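Side-chain contact in type VI secretion system component (PDB 2P5Z), which is a component of the type VI secretion system, resembles the T4 bacteriophage tail proteins gp27 and gp5, and probably belongs to the cell-puncturing device: residues 109-112 with 113-117. Sequence-based numbering, arbitrary orientation.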
loop_
_atom_site.group_PDB
_atom_site.type_symbol
_atom_site.label_atom_id
_atom_site.label_comp_id
_atom_site.label_asym_id
_atom_site.label_seq_id
_atom_site.Cartn_x
_atom_site.Cartn_y
_atom_site.Cartn_z
ATOM N N ARG A 109 17.203 -14.467 12.621
ATOM C CA ARG A 109 17.042 -13.030 12.581
ATOM C C ARG A 109 17.430 -12.467 13.934
ATOM O O ARG A 109 16.948 -12.920 14.951
ATOM C CB ARG A 109 15.603 -12.661 12.232
ATOM C CG ARG A 109 15.342 -11.158 12.201
ATOM C CD ARG A 109 14.094 -10.854 11.412
ATOM N NE ARG A 109 14.406 -10.557 10.018
ATOM C CZ ARG A 109 13.510 -10.549 9.040
ATOM N NH1 ARG A 109 12.254 -10.842 9.303
ATOM N NH2 ARG A 109 13.875 -10.273 7.803
ATOM N N LEU A 110 18.320 -11.492 13.948
ATOM C CA LEU A 110 18.773 -10.902 15.185
ATOM C C LEU A 110 18.313 -9.453 15.226
ATOM O O LEU A 110 18.661 -8.640 14.357
ATOM C CB LEU A 110 20.298 -10.978 15.306
ATOM C CG LEU A 110 20.833 -10.204 16.523
ATOM C CD1 LEU A 110 20.422 -10.935 17.804
ATOM C CD2 LEU A 110 22.344 -10.005 16.487
ATOM N N GLU A 111 17.496 -9.140 16.226
ATOM C CA GLU A 111 16.967 -7.795 16.402
ATOM C C GLU A 111 17.219 -7.405 17.853
ATOM O O GLU A 111 17.399 -8.281 18.709
ATOM C CB GLU A 111 15.477 -7.774 16.076
ATOM C CG GLU A 111 15.145 -8.280 14.693
ATOM C CD GLU A 111 13.756 -7.920 14.232
ATOM O OE1 GLU A 111 12.895 -8.829 14.192
ATOM O OE2 GLU A 111 13.533 -6.731 13.897
ATOM N N PRO A 112 17.226 -6.097 18.150
ATOM C CA PRO A 112 17.347 -5.739 19.554
ATOM C C PRO A 112 16.004 -5.970 20.281
ATOM O O PRO A 112 14.975 -6.273 19.646
ATOM C CB PRO A 112 17.650 -4.248 19.484
ATOM C CG PRO A 112 16.927 -3.801 18.306
ATOM C CD PRO A 112 17.069 -4.899 17.303
ATOM N N ARG A 113 16.016 -5.850 21.600
ATOM C CA ARG A 113 14.831 -6.157 22.391
ATOM C C ARG A 113 13.689 -5.165 22.082
ATOM O O ARG A 113 12.517 -5.559 22.056
ATOM C CB ARG A 113 15.180 -6.186 23.884
ATOM C CG ARG A 113 15.932 -7.434 24.337
ATOM C CD ARG A 113 16.614 -7.188 25.681
ATOM N NE ARG A 113 17.588 -6.098 25.601
ATOM C CZ ARG A 113 18.010 -5.375 26.643
ATOM N NH1 ARG A 113 17.517 -5.606 27.860
ATOM N NH2 ARG A 113 18.913 -4.405 26.475
ATOM N N MET A 114 14.055 -3.917 21.768
ATOM C CA MET A 114 13.111 -2.906 21.312
ATOM C C MET A 114 12.190 -3.389 20.206
ATOM O O MET A 114 11.013 -3.102 20.247
ATOM C CB MET A 114 13.822 -1.612 20.902
ATOM C CG MET A 114 12.870 -0.454 20.525
ATOM S SD MET A 114 13.742 1.076 20.155
ATOM C CE MET A 114 12.524 2.290 20.648
ATOM N N ALA A 115 12.694 -4.161 19.242
ATOM C CA ALA A 115 11.826 -4.751 18.204
ATOM C C ALA A 115 10.634 -5.519 18.773
ATOM O O ALA A 115 9.608 -5.620 18.119
ATOM C CB ALA A 115 12.605 -5.659 17.300
ATOM N N LEU A 116 10.762 -6.046 19.989
ATOM C CA LEU A 116 9.673 -6.825 20.575
ATOM C C LEU A 116 8.459 -5.994 20.980
ATOM O O LEU A 116 7.397 -6.562 21.179
ATOM C CB LEU A 116 10.147 -7.659 21.756
ATOM C CG LEU A 116 11.219 -8.689 21.443
ATOM C CD1 LEU A 116 11.728 -9.238 22.770
ATOM C CD2 LEU A 116 10.690 -9.810 20.520
ATOM N N LEU A 117 8.601 -4.661 21.039
ATOM C CA LEU A 117 7.462 -3.753 21.248
ATOM C C LEU A 117 6.383 -3.863 20.170
ATOM O O LEU A 117 5.296 -3.320 20.322
ATOM C CB LEU A 117 7.869 -2.280 21.305
ATOM C CG LEU A 117 8.957 -1.615 22.147
ATOM C CD1 LEU A 117 8.461 -0.274 22.645
ATOM C CD2 LEU A 117 9.533 -2.483 23.272
#
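The carboxylate of Glu111 turns one face to the methyl group of Ala115. CB of Ala115 lies above the carboxylate plane, 4.0 Å from CD of Glu111, and is nearer to OE2 (3.7 Å) than to OE1. The other oxygen, OE1, makes a weak hydrogen bond with Thr92 of the adjoining strand 85-99. The Glu111 side chain starts beside its own backbone N (chi1 -56°) and then runs on extended, which brings the carboxylate under the Ala115 methyl. The backbone turn itself sets the CB atoms of Glu111 and Ala115 3.8 Å apart. The methyl makes only van der Waals contact with the carboxylate and covers part of one of its faces.

The ring of Pro112 packs against Pro42 and Phe43, the Met114 side chain leads away from the turn and touches Phe186 and Ile199, and both residues meet Phe188. The carbonyl group of Pro112 serves the turn itself. Pro112 O accepts a weak hydrogen bond from Ala115 N, 3.1 Å long and bent to 133° at the hydrogen. The Ala115 methyl carbon CB also lies 3.4 Å from Pro112 O. The same pattern repeats along the chain, from Leu116 N to Arg113 O (2.8 Å) and from Leu117 N to Met114 O (3.0 Å).

Arg113 turns away from the preceding strand, and only its CB stays near the Pro112 carbonyl carbon. Its chain is bent at chi3, and the guanidinium group forms salt bridges with Asp149 through NH1 and Glu197 through NE.

Three successive bonds, each from residue i+3 to residue i, are characteristic of a 3-10 segment. Here it begins beyond the end of strand 104-111, after Pro112 and Arg113, and carries the chain out of the beta structure of the phage tail baseplate-like domain.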